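Local coordinates for protein NLP/P60 (Enterococcus faecium, PDB 6B8C) that probably cleaves peptide bonds in the peptidoglycan of the bacterial cell wall, acting as a secreted endopeptidase that generates muropeptides, at residues 85-90 with 134-139; 94-99 with 108-113. All blocks are in the same frame, centred on the assembly; numbering follows the deposited sequence.

Contact 1 of 2, residues 85-90 with 134-139; sequences ISVSQA and FAPDFA
At the outer border of the six-stranded antiparallel sheet, I85 ends the short strand 83-85 and pairs with A139 on strand 138-141. The two form an antiparallel hydrogen-bonded pair closed by two backbone bonds: I85 N donates to A139 O, and A139 N to I85 O, at 2.9 Å each. Neither is straight, and the first reaches its acceptor from above the carbonyl plane, 44° out of it. On the sheet face carrying both side chains, the CG2 methyl of I85 lies 3.6 Å from A139 CB, while the CG1 branch, anti to the backbone N (chi1 -150°), carries CD1 away from the partner strand. Such an edge pairing belongs to the papain-like sheet of the NlpC/P60 fold, in which strand 83-85 is outermost within the chain. Beyond it the chain folds into a type I turn from V87 to A90, and S86 OG accepts a bond from Q89 N, an ST motif. The turn brings A90 CB to 4.0 Å from A139 CB, so that the A139 methyl is touched by both I85 and A90. V87 reaches over to the chain leading into the strand with both methyls: its CG1 lies 3.8 Å from P136 CG, and its CG2, the branch beside the backbone N, rests 3.8 Å from F138 CA. P136 and A139 also pack on L96 of strand 95-98, and the F138 ring meets that of F97. D137 and F138 both face F97, a classic beta bulge in the pairing of strand 138-141 with strand 95-98.

Contact 2 of 2, residues 94-99 with 108-113; sequences DLLFWG and AIALGG
L96 and A108 form a hydrogen-bonded antiparallel pair. L96 N donates to A108 O at 2.9 Å, and A108 N returns a bond to L96 O in the carbonyl plane. Two residues along, A110 N gives the shortest bond of the three, 2.7 Å to D94 O and nearly straight at 172°. L95 and I109 form the non-hydrogen-bonded pair between them, where L95 CA makes a CA-H...O contact with A108 O. These are the two arms of a beta hairpin, strands 95-98 and 106-112, at the centre of the NlpC/P60 sheet; the segments 95-98 and 108-112 run at 126° to each other, well short of straight antiparallel. Apolar contacts divide between the sheet faces. On one, L95 CD2 approaches I109 CG1 obliquely at 4.2 Å, and both side chains pack against helix 55-67. On the other, L96 sets CG 3.9 Å from A110 CB. Further along that face, W98 brings CZ3 to 3.9 Å from A108 CB, while its ring also meets H106 and Y116 edge-to-face. The buried carboxylate of D94 turns out of the hairpin, OD1 accepting from K91 N and OD2 taking a weak bond from M142 N.

Contacts 1 and 2 illustrate how a continuous sheet is built from pairings distant in sequence. Their centres lie about 6 Å apart, and strands 138-141 and 95-98 are direct neighbours, so the order across this part of the sheet runs 83-85, 138-141, 95-98, 106-112. Along the chain the hairpin of contact 2 is nested inside the loop that contact 1 closes: the chain leaves the edge strand, makes the hairpin and two further strands, then returns to insert its final strand between the first two. Backbone bonding of D137 to F97 joins the contacts directly. Both belong to the sheet of the probable catalytic domain, against which helix 55-67 packs.

Contact 1 of 2, residues 85-90 with 134-139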
ATOM      1  N   ILE A  85      11.285  -6.323  -6.012  1.00 99.28           N
ATOM      2  CA  ILE A  85      11.172  -6.199  -7.459  1.00100.50           C
ATOM      3  C   ILE A  85      11.255  -4.719  -7.815  1.00 98.01           C
ATOM      4  O   ILE A  85      11.087  -3.843  -6.959  1.00 94.68           O
ATOM      5  CB  ILE A  85       9.855  -6.851  -7.955  1.00100.27           C
ATOM      6  CG1 ILE A  85      10.009  -7.390  -9.376  1.00103.07           C
ATOM      7  CG2 ILE A  85       8.687  -5.875  -7.865  1.00 96.27           C
ATOM      8  CD1 ILE A  85       8.848  -8.258  -9.825  1.00102.68           C
ATOM      9  N   SER A  86      11.547  -4.436  -9.081  1.00100.83           N
ATOM     10  CA  SER A  86      11.592  -3.055  -9.531  1.00 99.79           C
ATOM     11  C   SER A  86      10.179  -2.496  -9.659  1.00 96.23           C
ATOM     12  O   SER A  86       9.201  -3.232  -9.818  1.00 94.50           O
ATOM     13  CB  SER A  86      12.326  -2.939 -10.868  1.00103.66           C
ATOM     14  OG  SER A  86      11.441  -3.145 -11.957  1.00104.15           O
ATOM     15  N   VAL A  87      10.078  -1.168  -9.576  1.00 95.70           N
ATOM     16  CA  VAL A  87       8.777  -0.523  -9.719  1.00 94.37           C
ATOM     17  C   VAL A  87       8.220  -0.744 -11.120  1.00 96.86           C
ATOM     18  O   VAL A  87       6.999  -0.780 -11.315  1.00 95.45           O
ATOM     19  CB  VAL A  87       8.891   0.975  -9.374  1.00 93.26           C
ATOM     20  CG1 VAL A  87       7.526   1.645  -9.401  1.00 90.46           C
ATOM     21  CG2 VAL A  87       9.548   1.154  -8.011  1.00 92.72           C
ATOM     22  N   SER A  88       9.099  -0.916 -12.112  1.00 96.40           N
ATOM     23  CA  SER A  88       8.638  -1.202 -13.467  1.00 99.82           C
ATOM     24  C   SER A  88       7.906  -2.536 -13.532  1.00101.44           C
ATOM     25  O   SER A  88       6.892  -2.666 -14.228  1.00102.44           O
ATOM     26  CB  SER A  88       9.822  -1.200 -14.435  1.00105.85           C
ATOM     27  OG  SER A  88      10.551   0.012 -14.359  1.00107.93           O
ATOM     28  N   GLN A  89       8.400  -3.536 -12.804  1.00 99.45           N
ATOM     29  CA  GLN A  89       7.839  -4.878 -12.819  1.00100.86           C
ATOM     30  C   GLN A  89       6.729  -5.062 -11.788  1.00 97.57           C
ATOM     31  O   GLN A  89       6.464  -6.194 -11.366  1.00 99.65           O
ATOM     32  CB  GLN A  89       8.953  -5.901 -12.597  1.00104.11           C
ATOM     33  CG  GLN A  89      10.137  -5.704 -13.533  1.00106.81           C
ATOM     34  CD  GLN A  89      11.398  -6.390 -13.047  1.00108.63           C
ATOM     35  OE1 GLN A  89      11.354  -7.244 -12.165  1.00108.32           O
ATOM     36  NE2 GLN A  89      12.536  -6.012 -13.623  1.00110.83           N
ATOM     37  N   ALA A  90       6.078  -3.977 -11.378  1.00101.73           N
ATOM     38  CA  ALA A  90       5.001  -4.034 -10.398  1.00 96.33           C
ATOM     39  C   ALA A  90       3.667  -4.175 -11.121  1.00 93.83           C
ATOM     40  O   ALA A  90       3.298  -3.316 -11.928  1.00 92.76           O
ATOM     41  CB  ALA A  90       5.005  -2.788  -9.513  1.00 92.77           C
ATOM     42  N   PHE A 134       4.897  11.335  -6.969  1.00 69.67           N
ATOM     43  CA  PHE A 134       5.876  10.908  -5.972  1.00 70.10           C
ATOM     44  C   PHE A 134       6.246   9.466  -6.284  1.00 70.49           C
ATOM     45  O   PHE A 134       5.397   8.573  -6.206  1.00 68.85           O
ATOM     46  CB  PHE A 134       5.327  11.045  -4.550  1.00 68.63           C
ATOM     47  CG  PHE A 134       5.081  12.468  -4.136  1.00 67.48           C
ATOM     48  CD1 PHE A 134       6.137  13.281  -3.753  1.00 68.84           C
ATOM     49  CD2 PHE A 134       3.804  12.999  -4.147  1.00 65.07           C
ATOM     50  CE1 PHE A 134       5.925  14.599  -3.385  1.00 67.99           C
ATOM     51  CE2 PHE A 134       3.582  14.319  -3.776  1.00 64.63           C
ATOM     52  CZ  PHE A 134       4.648  15.118  -3.396  1.00 65.94           C
ATOM     53  N   ALA A 135       7.509   9.241  -6.648  1.00 72.05           N
ATOM     54  CA  ALA A 135       7.953   7.944  -7.146  1.00 73.77           C
ATOM     55  C   ALA A 135       8.379   7.049  -5.991  1.00 74.77           C
ATOM     56  O   ALA A 135       9.179   7.476  -5.150  1.00 73.38           O
ATOM     57  CB  ALA A 135       9.112   8.104  -8.116  1.00 76.56           C
ATOM     58  N   PRO A 136       7.886   5.816  -5.922  1.00 72.37           N
ATOM     59  CA  PRO A 136       8.366   4.892  -4.892  1.00 74.25           C
ATOM     60  C   PRO A 136       9.760   4.395  -5.225  1.00 77.53           C
ATOM     61  O   PRO A 136      10.230   4.477  -6.362  1.00 78.82           O
ATOM     62  CB  PRO A 136       7.344   3.754  -4.928  1.00 74.13           C
ATOM     63  CG  PRO A 136       6.834   3.764  -6.327  1.00 74.63           C
ATOM     64  CD  PRO A 136       6.873   5.198  -6.795  1.00 72.92           C
ATOM     65  N   ASP A 137      10.429   3.874  -4.200  1.00 76.62           N
ATOM     66  CA  ASP A 137      11.808   3.429  -4.358  1.00 81.87           C
ATOM     67  C   ASP A 137      11.911   1.987  -4.849  1.00 81.93           C
ATOM     68  O   ASP A 137      12.740   1.699  -5.718  1.00 84.60           O
ATOM     69  CB  ASP A 137      12.572   3.607  -3.042  1.00 86.96           C
ATOM     70  CG  ASP A 137      12.798   5.071  -2.694  1.00 91.00           C
ATOM     71  OD1 ASP A 137      13.435   5.790  -3.495  1.00 94.00           O
ATOM     72  OD2 ASP A 137      12.322   5.512  -1.628  1.00 89.89           O
ATOM     73  N   PHE A 138      11.100   1.067  -4.328  1.00 85.35           N
ATOM     74  CA  PHE A 138      11.086  -0.286  -4.899  1.00 86.70           C
ATOM     75  C   PHE A 138       9.685  -0.870  -4.752  1.00 83.83           C
ATOM     76  O   PHE A 138       8.757  -0.194  -4.300  1.00 80.28           O
ATOM     77  CB  PHE A 138      12.167  -1.177  -4.266  1.00 88.36           C
ATOM     78  CG  PHE A 138      12.028  -1.367  -2.780  1.00 86.25           C
ATOM     79  CD1 PHE A 138      12.699  -0.535  -1.898  1.00 85.47           C
ATOM     80  CD2 PHE A 138      11.248  -2.392  -2.265  1.00 85.25           C
ATOM     81  CE1 PHE A 138      12.584  -0.711  -0.532  1.00 84.38           C
ATOM     82  CE2 PHE A 138      11.128  -2.573  -0.898  1.00 83.91           C
ATOM     83  CZ  PHE A 138      11.796  -1.732  -0.032  1.00 83.61           C
ATOM     84  N   ALA A 139       9.519  -2.134  -5.145  1.00 87.89           N
ATOM     85  CA  ALA A 139       8.226  -2.789  -5.067  1.00 86.52           C
ATOM     86  C   ALA A 139       8.415  -4.202  -4.536  1.00 89.11           C
ATOM     87  O   ALA A 139       9.534  -4.703  -4.409  1.00 91.45           O
ATOM     88  CB  ALA A 139       7.525  -2.809  -6.431  1.00 86.42           C
TER

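Contact 2 of 2, residues 94-99 with 108-113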
ATOM      1  N   ASP A  94       0.592  -5.413  -6.195  1.00 77.79           N
ATOM      2  CA  ASP A  94       1.885  -5.433  -5.528  1.00 80.63           C
ATOM      3  C   ASP A  94       2.020  -4.241  -4.585  1.00 76.17           C
ATOM      4  O   ASP A  94       1.277  -3.261  -4.666  1.00 74.31           O
ATOM      5  CB  ASP A  94       3.027  -5.418  -6.548  1.00 87.18           C
ATOM      6  CG  ASP A  94       3.102  -6.697  -7.359  1.00 95.49           C
ATOM      7  OD1 ASP A  94       3.478  -6.630  -8.550  1.00 99.65           O
ATOM      8  OD2 ASP A  94       2.769  -7.769  -6.809  1.00 98.59           O
ATOM      9  N   LEU A  95       2.987  -4.332  -3.679  1.00 81.29           N
ATOM     10  CA  LEU A  95       3.244  -3.259  -2.731  1.00 76.81           C
ATOM     11  C   LEU A  95       4.376  -2.381  -3.250  1.00 76.57           C
ATOM     12  O   LEU A  95       5.301  -2.871  -3.896  1.00 78.76           O
ATOM     13  CB  LEU A  95       3.590  -3.822  -1.350  1.00 76.39           C
ATOM     14  CG  LEU A  95       2.440  -4.469  -0.569  1.00 74.44           C
ATOM     15  CD1 LEU A  95       2.944  -5.174   0.681  1.00 75.80           C
ATOM     16  CD2 LEU A  95       1.400  -3.426  -0.202  1.00 70.84           C
ATOM     17  N   LEU A  96       4.288  -1.080  -2.987  1.00 75.14           N
ATOM     18  CA  LEU A  96       5.297  -0.113  -3.402  1.00 74.84           C
ATOM     19  C   LEU A  96       5.838   0.584  -2.164  1.00 72.93           C
ATOM     20  O   LEU A  96       5.060   1.007  -1.303  1.00 70.71           O
ATOM     21  CB  LEU A  96       4.716   0.917  -4.372  1.00 73.76           C
ATOM     22  CG  LEU A  96       3.977   0.372  -5.592  1.00 75.91           C
ATOM     23  CD1 LEU A  96       3.283   1.498  -6.331  1.00 73.90           C
ATOM     24  CD2 LEU A  96       4.935  -0.362  -6.514  1.00 81.86           C
ATOM     25  N   PHE A  97       7.161   0.722  -2.086  1.00 76.04           N
ATOM     26  CA  PHE A  97       7.828   1.177  -0.874  1.00 76.07           C
ATOM     27  C   PHE A  97       8.724   2.369  -1.173  1.00 77.13           C
ATOM     28  O   PHE A  97       9.506   2.345  -2.134  1.00 79.07           O
ATOM     29  CB  PHE A  97       8.651   0.047  -0.243  1.00 77.82           C
ATOM     30  CG  PHE A  97       7.813  -1.032   0.374  1.00 75.67           C
ATOM     31  CD1 PHE A  97       7.400  -2.122  -0.375  1.00 75.71           C
ATOM     32  CD2 PHE A  97       7.421  -0.948   1.700  1.00 73.52           C
ATOM     33  CE1 PHE A  97       6.621  -3.114   0.190  1.00 74.74           C
ATOM     34  CE2 PHE A  97       6.644  -1.934   2.271  1.00 72.61           C
ATOM     35  CZ  PHE A  97       6.243  -3.020   1.514  1.00 73.41           C
ATOM     36  N   TRP A  98       8.591   3.405  -0.346  1.00 75.10           N
ATOM     37  CA  TRP A  98       9.483   4.553  -0.342  1.00 76.62           C
ATOM     38  C   TRP A  98      10.539   4.367   0.735  1.00 79.20           C
ATOM     39  O   TRP A  98      10.232   3.936   1.850  1.00 78.77           O
ATOM     40  CB  TRP A  98       8.717   5.846  -0.065  1.00 73.62           C
ATOM     41  CG  TRP A  98       7.921   6.392  -1.202  1.00 72.17           C
ATOM     42  CD1 TRP A  98       8.169   7.540  -1.889  1.00 72.70           C
ATOM     43  CD2 TRP A  98       6.728   5.833  -1.768  1.00 70.70           C
ATOM     44  NE1 TRP A  98       7.211   7.732  -2.854  1.00 71.57           N
ATOM     45  CE2 TRP A  98       6.314   6.699  -2.801  1.00 70.23           C
ATOM     46  CE3 TRP A  98       5.974   4.687  -1.506  1.00 69.96           C
ATOM     47  CZ2 TRP A  98       5.181   6.451  -3.573  1.00 68.69           C
ATOM     48  CZ3 TRP A  98       4.849   4.444  -2.274  1.00 69.37           C
ATOM     49  CH2 TRP A  98       4.465   5.321  -3.295  1.00 68.39           C
ATOM     50  N   GLY A  99      11.772   4.725   0.412  1.00 81.48           N
ATOM     51  CA  GLY A  99      12.883   4.557   1.326  1.00 84.69           C
ATOM     52  C   GLY A  99      13.710   3.334   0.986  1.00 86.90           C
ATOM     53  O   GLY A  99      13.408   2.561   0.071  1.00 86.71           O
ATOM     54  N   ALA A 108       2.363   1.806  -0.530  1.00 63.64           N
ATOM     55  CA  ALA A 108       1.105   1.937  -1.254  1.00 62.67           C
ATOM     56  C   ALA A 108       0.829   0.633  -1.989  1.00 64.18           C
ATOM     57  O   ALA A 108       1.689  -0.243  -2.078  1.00 65.71           O
ATOM     58  CB  ALA A 108       1.129   3.121  -2.227  1.00 62.41           C
ATOM     59  N   ILE A 109      -0.390   0.505  -2.512  1.00 63.46           N
ATOM     60  CA  ILE A 109      -0.783  -0.653  -3.309  1.00 66.02           C
ATOM     61  C   ILE A 109      -0.710  -0.279  -4.782  1.00 67.15           C
ATOM     62  O   ILE A 109      -1.335   0.697  -5.217  1.00 64.76           O
ATOM     63  CB  ILE A 109      -2.190  -1.148  -2.934  1.00 65.67           C
ATOM     64  CG1 ILE A 109      -2.179  -1.793  -1.544  1.00 65.57           C
ATOM     65  CG2 ILE A 109      -2.694  -2.146  -3.968  1.00 67.52           C
ATOM     66  CD1 ILE A 109      -3.553  -2.073  -0.991  1.00 64.11           C
ATOM     67  N   ALA A 110       0.049  -1.055  -5.548  1.00 69.74           N
ATOM     68  CA  ALA A 110       0.208  -0.779  -6.968  1.00 71.78           C
ATOM     69  C   ALA A 110      -1.093  -1.025  -7.717  1.00 73.06           C
ATOM     70  O   ALA A 110      -1.793  -2.015  -7.479  1.00 73.49           O
ATOM     71  CB  ALA A 110       1.321  -1.646  -7.557  1.00 74.37           C
ATOM     72  N   LEU A 111      -1.418  -0.110  -8.626  1.00 70.13           N
ATOM     73  CA  LEU A 111      -2.547  -0.270  -9.528  1.00 72.23           C
ATOM     74  C   LEU A 111      -2.128  -0.661 -10.938  1.00 76.58           C
ATOM     75  O   LEU A 111      -3.000  -0.916 -11.776  1.00 77.95           O
ATOM     76  CB  LEU A 111      -3.363   1.025  -9.593  1.00 70.86           C
ATOM     77  CG  LEU A 111      -3.989   1.508  -8.288  1.00 68.30           C
ATOM     78  CD1 LEU A 111      -4.762   2.783  -8.544  1.00 66.89           C
ATOM     79  CD2 LEU A 111      -4.892   0.442  -7.694  1.00 68.07           C
ATOM     80  N   GLY A 112      -0.829  -0.709 -11.220  1.00 75.06           N
ATOM     81  CA  GLY A 112      -0.362  -0.916 -12.574  1.00 78.67           C
ATOM     82  C   GLY A 112      -0.362   0.380 -13.356  1.00 80.25           C
ATOM     83  O   GLY A 112      -1.197   1.257 -13.115  1.00 80.05           O
ATOM     84  N   GLY A 113       0.579   0.523 -14.282  1.00 81.86           N
ATOM     85  CA  GLY A 113       0.640   1.725 -15.095  1.00 82.10           C
ATOM     86  C   GLY A 113       1.047   2.970 -14.337  1.00 80.05           C
ATOM     87  O   GLY A 113       0.497   4.050 -14.592  1.00 80.01           O
TER